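Side-chain contacts in B12-binding domain-containing protein (Kitasatospora setae, PDB 6WTE), which binds cobalamin and a [4Fe-4S] cluster and, as a TsrM-type radical SAM methylase, probably transfers a methyl group from S-adenosylmethionine by a non-radical route: residues S251-M256 with V289-A294; E211-G216 with I264-T269. All coordinates share one frame; numbering follows the deposited sequence. Where two conformers were deposited one is given.

Contact 1. Residues S251-M256 with V289-A294; sequences SVVDEM and VRRRHA
Two neighbouring outer helices of the radical SAM core, 249-261 and 278-294, meet here through one arginine, R291, which reaches across to V253 and D254. The helices flank strand 266-269 in the chain and belong to successive beta-alpha-beta units of this partial TIM-barrel fold: the first links parallel strands 219-221 and 266-269, the second links 266-269 and 304-309. Their backbones stay well apart, with 8.9 Å between the CA atoms of V253 and R291, and side chains fill the distance. R291 runs extended from CG to NE, which carries its flat head to the other helix. There the side chain of V253, running past the arginine in the opposite sense, puts one methyl over a face of the guanidinium. V253 CG1 stands anti to the backbone N (chi1 -175°) and lies 3.5 Å from R291 NE, off toward the rim of the group. D254 takes the edge instead. Its chain crosses the arginine at about a right angle; the carboxylate is turned 61° from the guanidinium plane, and one of its oxygens accepts from both terminal nitrogens. Beyond the pair, R291 also makes salt bridges to E287 on its own helix and to E257 on helix 249-261. Three carboxylates therefore surround the guanidinium, an arrangement that would stabilise its positive charge and restrict its rotation while V253 packs on the face. V253 itself is buried and also touches L284 and L300; D254 sits nearer the surface. The salt bridge between D254 and R291 is an end-on grip in which OD1 of D254 accepts from NH1 at 2.8 Å, nearly along the C-O axis, and from NH2 at 3.0 Å, from above the carboxylate plane.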
loop_
_atom_site.group_PDB
_atom_site.type_symbol
_atom_site.label_atom_id
_atom_site.label_comp_id
_atom_site.label_asym_id
_atom_site.label_seq_id
_atom_site.Cartn_x
_atom_site.Cartn_y
_atom_site.Cartn_z
ATOM N N SER A 251 5.624 11.486 19.734
ATOM C CA SER A 251 5.821 12.039 18.396
ATOM C C SER A 251 4.629 11.744 17.496
ATOM O O SER A 251 4.191 12.617 16.736
ATOM C CB SER A 251 7.107 11.488 17.774
ATOM O OG SER A 251 8.241 11.863 18.541
ATOM N N VAL A 252 4.100 10.518 17.560
ATOM C CA VAL A 252 2.916 10.177 16.770
ATOM C C VAL A 252 1.755 11.099 17.128
ATOM O O VAL A 252 1.101 11.671 16.248
ATOM C CB VAL A 252 2.530 8.701 16.977
ATOM C CG1 VAL A 252 1.340 8.351 16.112
ATOM C CG2 VAL A 252 3.697 7.792 16.644
ATOM N N VAL A 253 1.472 11.248 18.425
ATOM C CA VAL A 253 0.317 12.052 18.810
ATOM C C VAL A 253 0.557 13.530 18.501
ATOM O O VAL A 253 -0.375 14.244 18.116
ATOM C CB VAL A 253 -0.048 11.820 20.288
ATOM C CG1 VAL A 253 -1.321 12.573 20.629
ATOM C CG2 VAL A 253 -0.233 10.321 20.560
ATOM N N ASP A 254 1.798 14.014 18.662
ATOM C CA ASP A 254 2.125 15.377 18.230
ATOM C C ASP A 254 1.764 15.592 16.763
ATOM O O ASP A 254 1.194 16.629 16.394
ATOM C CB ASP A 254 3.621 15.667 18.416
ATOM C CG ASP A 254 3.992 16.061 19.836
ATOM O OD1 ASP A 254 3.107 16.138 20.716
ATOM O OD2 ASP A 254 5.196 16.319 20.058
ATOM N N GLU A 255 2.108 14.623 15.912
ATOM C CA GLU A 255 1.809 14.729 14.487
ATOM C C GLU A 255 0.308 14.724 14.224
ATOM O O GLU A 255 -0.189 15.521 13.418
ATOM C CB GLU A 255 2.483 13.584 13.738
ATOM C CG GLU A 255 2.299 13.627 12.237
ATOM C CD GLU A 255 3.162 12.591 11.541
ATOM O OE1 GLU A 255 4.135 12.129 12.171
ATOM O OE2 GLU A 255 2.869 12.245 10.381
ATOM N N MET A 256 -0.425 13.816 14.880
ATOM C CA MET A 256 -1.877 13.796 14.742
ATOM C C MET A 256 -2.486 15.106 15.209
ATOM O O MET A 256 -3.431 15.611 14.595
ATOM C CB MET A 256 -2.469 12.632 15.535
ATOM C CG MET A 256 -1.985 11.283 15.061
ATOM S SD MET A 256 -2.580 9.942 16.102
ATOM C CE MET A 256 -4.309 9.892 15.625
ATOM N N VAL A 289 -6.418 9.823 24.206
ATOM C CA VAL A 289 -7.514 10.083 25.133
ATOM C C VAL A 289 -7.071 11.045 26.223
ATOM O O VAL A 289 -7.812 11.961 26.603
ATOM C CB VAL A 289 -8.029 8.757 25.723
ATOM C CG1 VAL A 289 -8.996 9.022 26.873
ATOM C CG2 VAL A 289 -8.691 7.932 24.640
ATOM N N ARG A 290 -5.851 10.863 26.731
ATOM C CA ARG A 290 -5.369 11.719 27.809
ATOM C C ARG A 290 -5.270 13.169 27.359
ATOM O O ARG A 290 -5.666 14.078 28.096
ATOM C CB ARG A 290 -4.009 11.231 28.309
ATOM C CG ARG A 290 -3.479 12.022 29.498
ATOM C CD ARG A 290 -1.980 11.829 29.699
ATOM N NE ARG A 290 -1.191 12.448 28.634
ATOM C CZ ARG A 290 -0.923 13.750 28.564
ATOM N NH1 ARG A 290 -1.386 14.574 29.495
ATOM N NH2 ARG A 290 -0.195 14.232 27.564
ATOM N N ARG A 291 -4.771 13.407 26.143
ATOM C CA ARG A 291 -4.676 14.781 25.656
ATOM C C ARG A 291 -6.052 15.380 25.413
ATOM O O ARG A 291 -6.287 16.556 25.721
ATOM C CB ARG A 291 -3.850 14.833 24.375
ATOM C CG ARG A 291 -2.390 14.498 24.570
ATOM C CD ARG A 291 -1.584 14.999 23.403
ATOM N NE ARG A 291 -0.247 14.428 23.395
ATOM C CZ ARG A 291 0.700 14.764 22.529
ATOM N NH1 ARG A 291 0.453 15.680 21.599
ATOM N NH2 ARG A 291 1.887 14.178 22.588
ATOM N N ARG A 292 -6.972 14.588 24.853
ATOM C CA ARG A 292 -8.328 15.073 24.621
ATOM C C ARG A 292 -8.974 15.514 25.926
ATOM O O ARG A 292 -9.584 16.588 26.006
ATOM C CB ARG A 292 -9.161 13.977 23.952
ATOM C CG ARG A 292 -8.879 13.810 22.465
ATOM C CD ARG A 292 -9.500 12.531 21.917
ATOM N NE ARG A 292 -10.926 12.422 22.218
ATOM C CZ ARG A 292 -11.889 12.386 21.299
ATOM N NH1 ARG A 292 -13.158 12.281 21.668
ATOM N NH2 ARG A 292 -11.589 12.462 20.015
ATOM N N HIS A 293 -8.831 14.699 26.969
ATOM C CA HIS A 293 -9.461 15.020 28.242
ATOM C C HIS A 293 -8.767 16.183 28.939
ATOM O O HIS A 293 -9.431 16.976 29.612
ATOM C CB HIS A 293 -9.468 13.778 29.130
ATOM C CG HIS A 293 -10.427 12.722 28.669
ATOM N ND1 HIS A 293 -11.009 11.816 29.528
ATOM C CD2 HIS A 293 -10.895 12.424 27.433
ATOM C CE1 HIS A 293 -11.800 11.008 28.843
ATOM N NE2 HIS A 293 -11.748 11.355 27.571
ATOM N N ALA A 294 -7.448 16.313 28.775
ATOM C CA ALA A 294 -6.692 17.338 29.490
ATOM C C ALA A 294 -7.009 18.747 29.006
ATOM O O ALA A 294 -6.840 19.710 29.764
ATOM C CB ALA A 294 -5.193 17.070 29.356
#

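Contact 2. Residues E211-G216 with I264-T269; sequences EYYRRG and ILDQHT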
loop_
_atom_site.group_PDB
_atom_site.type_symbol
_atom_site.label_atom_id
_atom_site.label_comp_id
_atom_site.label_asym_id
_atom_site.label_seq_id
_atom_site.Cartn_x
_atom_site.Cartn_y
_atom_site.Cartn_z
ATOM N N GLU A 211 -4.680 20.356 0.789
ATOM C CA GLU A 211 -5.187 20.185 -0.571
ATOM C C GLU A 211 -5.691 18.765 -0.794
ATOM O O GLU A 211 -6.786 18.560 -1.330
ATOM C CB GLU A 211 -4.095 20.528 -1.588
ATOM C CG GLU A 211 -4.562 20.470 -3.037
ATOM C CD GLU A 211 -5.626 21.508 -3.365
ATOM O OE1 GLU A 211 -5.710 22.539 -2.663
ATOM O OE2 GLU A 211 -6.383 21.293 -4.335
ATOM N N TYR A 212 -4.913 17.767 -0.368
ATOM C CA TYR A 212 -5.372 16.386 -0.483
ATOM C C TYR A 212 -6.612 16.146 0.364
ATOM O O TYR A 212 -7.543 15.455 -0.066
ATOM C CB TYR A 212 -4.264 15.425 -0.067
ATOM C CG TYR A 212 -3.245 15.191 -1.151
ATOM C CD1 TYR A 212 -3.481 14.260 -2.153
ATOM C CD2 TYR A 212 -2.052 15.900 -1.173
ATOM C CE1 TYR A 212 -2.551 14.034 -3.149
ATOM C CE2 TYR A 212 -1.114 15.683 -2.170
ATOM C CZ TYR A 212 -1.373 14.745 -3.153
ATOM O OH TYR A 212 -0.455 14.505 -4.147
ATOM N N TYR A 213 -6.646 16.718 1.567
ATOM C CA TYR A 213 -7.786 16.498 2.453
ATOM C C TYR A 213 -9.066 17.059 1.849
ATOM O O TYR A 213 -10.123 16.423 1.913
ATOM C CB TYR A 213 -7.507 17.128 3.815
ATOM C CG TYR A 213 -8.550 16.840 4.866
ATOM C CD1 TYR A 213 -8.634 15.588 5.457
ATOM C CD2 TYR A 213 -9.441 17.825 5.277
ATOM C CE1 TYR A 213 -9.574 15.317 6.422
ATOM C CE2 TYR A 213 -10.393 17.565 6.255
ATOM C CZ TYR A 213 -10.450 16.308 6.819
ATOM O OH TYR A 213 -11.385 16.039 7.781
ATOM N N ARG A 214 -8.991 18.244 1.240
ATOM C CA ARG A 214 -10.169 18.839 0.623
ATOM C C ARG A 214 -10.626 18.076 -0.611
ATOM O O ARG A 214 -11.791 18.199 -1.008
ATOM C CB ARG A 214 -9.890 20.299 0.263
ATOM C CG ARG A 214 -9.722 21.199 1.477
ATOM C CD ARG A 214 -9.432 22.642 1.082
ATOM N NE ARG A 214 -10.471 23.200 0.220
ATOM C CZ ARG A 214 -10.279 23.551 -1.048
ATOM N NH1 ARG A 214 -11.280 24.051 -1.761
ATOM N NH2 ARG A 214 -9.082 23.411 -1.602
ATOM N N ARG A 215 -9.740 17.297 -1.225
ATOM C CA ARG A 215 -10.090 16.488 -2.382
ATOM C C ARG A 215 -10.391 15.043 -2.002
ATOM O O ARG A 215 -10.488 14.186 -2.884
ATOM C CB ARG A 215 -8.971 16.564 -3.426
ATOM C CG ARG A 215 -8.646 18.007 -3.798
ATOM C CD ARG A 215 -7.565 18.147 -4.862
ATOM N NE ARG A 215 -8.129 18.249 -6.204
ATOM C CZ ARG A 215 -7.564 18.917 -7.204
ATOM N NH1 ARG A 215 -6.420 19.561 -7.011
ATOM N NH2 ARG A 215 -8.149 18.956 -8.392
ATOM N N GLY A 216 -10.565 14.763 -0.709
ATOM C CA GLY A 216 -11.004 13.469 -0.234
ATOM C C GLY A 216 -9.918 12.605 0.367
ATOM O O GLY A 216 -10.231 11.528 0.893
ATOM N N ILE A 264 -7.474 18.870 9.525
ATOM C CA ILE A 264 -7.389 17.514 8.955
ATOM C C ILE A 264 -7.813 16.574 10.077
ATOM O O ILE A 264 -7.004 16.012 10.817
ATOM C CB ILE A 264 -5.993 17.215 8.401
ATOM C CG1 ILE A 264 -5.619 18.236 7.315
ATOM C CG2 ILE A 264 -5.912 15.783 7.872
ATOM C CD1 ILE A 264 -4.175 18.103 6.813
ATOM N N LEU A 265 -9.130 16.415 10.215
ATOM C CA LEU A 265 -9.722 15.722 11.356
ATOM C C LEU A 265 -9.871 14.224 11.126
ATOM O O LEU A 265 -9.691 13.439 12.063
ATOM C CB LEU A 265 -11.081 16.336 11.690
ATOM C CG LEU A 265 -11.065 17.817 12.070
ATOM C CD1 LEU A 265 -12.491 18.286 12.333
ATOM C CD2 LEU A 265 -10.183 18.045 13.292
ATOM N N ASP A 266 -10.197 13.812 9.904
ATOM C CA ASP A 266 -10.231 12.395 9.558
ATOM C C ASP A 266 -8.819 11.908 9.268
ATOM O O ASP A 266 -8.175 12.375 8.321
ATOM C CB ASP A 266 -11.134 12.162 8.346
ATOM C CG ASP A 266 -12.591 12.446 8.640
ATOM O OD1 ASP A 266 -13.256 11.577 9.239
ATOM O OD2 ASP A 266 -13.062 13.550 8.293
ATOM N N GLN A 267 -8.335 10.967 10.071
ATOM C CA GLN A 267 -6.983 10.451 9.921
ATOM C C GLN A 267 -7.029 8.938 9.828
ATOM O O GLN A 267 -7.757 8.280 10.576
ATOM C CB GLN A 267 -6.089 10.899 11.082
ATOM C CG GLN A 267 -6.051 12.419 11.224
ATOM C CD GLN A 267 -5.229 12.898 12.405
ATOM O OE1 GLN A 267 -4.505 12.124 13.021
ATOM N NE2 GLN A 267 -5.343 14.188 12.723
ATOM N N HIS A 268 -6.268 8.402 8.884
ATOM C CA HIS A 268 -6.219 6.970 8.628
ATOM C C HIS A 268 -4.849 6.451 9.045
ATOM O O HIS A 268 -3.827 7.002 8.623
ATOM C CB HIS A 268 -6.485 6.698 7.145
ATOM C CG HIS A 268 -6.853 5.280 6.840
ATOM N ND1 HIS A 268 -5.926 4.259 6.804
ATOM C CD2 HIS A 268 -8.049 4.711 6.558
ATOM C CE1 HIS A 268 -6.536 3.125 6.512
ATOM N NE2 HIS A 268 -7.824 3.370 6.360
ATOM N N THR A 269 -4.824 5.410 9.883
ATOM C CA THR A 269 -3.547 4.807 10.253
ATOM C C THR A 269 -2.921 4.161 9.022
ATOM O O THR A 269 -3.620 3.570 8.196
ATOM C CB THR A 269 -3.721 3.759 11.361
ATOM O OG1 THR A 269 -4.648 2.751 10.940
ATOM C CG2 THR A 269 -4.228 4.406 12.635
#
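Y213, near the Schellman-capped end of helix 209-214, lays its ring over I264 just ahead of strand 266-269 in the radical SAM core. This is the tight part. I264 CA sits almost squarely above the ring in a CH-pi contact, 3.9 Å from the centroid and 8° off the normal, while the branch methyl I264 CG2 comes to 3.6 Å from Y213 CD1. With CG anti to the backbone N (chi1 -174°), the ring extends away from its helix and carries the hydroxyl to the start of the strand. There L265 N gives Y213 OH a weak hydrogen bond of 3.3 Å. D266, its carboxylate nearly coplanar with the ring, is held mainly by R304 through a salt bridge and by W306 NE1. Farther along the strand H268 touches cobalamin. The C-terminal end of the helix and the turn after it are looser: R214 and R215 are exposed, and R215 NH1 is in a salt bridge with E211 OE2 at 3.2 Å, the hydrogen bond within it weak. G216, at positive phi, completes the Schellman turn. Back at the buried end, Y213 OH lies 3.0 Å from D266 OD2.

How the contacts relate
Both contacts lie in the radical SAM core and share a neighbourhood: strand 266-269 of contact 2 follows helix 249-261 and precedes helix 278-294, the pair joined in contact 1. Each is partly buried, but they differ in depth and chemistry. Contact 1 is peripheral, its centre about 26 Å from the centre of the chain, away from the annotated sites, and governed by charge between two outer helices. Contact 2, its centre about 17 Å from that of the chain, relies on an aromatic ring packed against backbone and aliphatic carbon, with the Y213 side chain about 8 Å from cobalamin and H268 touching it. They touch directly where Q267 NE2 probably donates to M256 O at 3.0 Å.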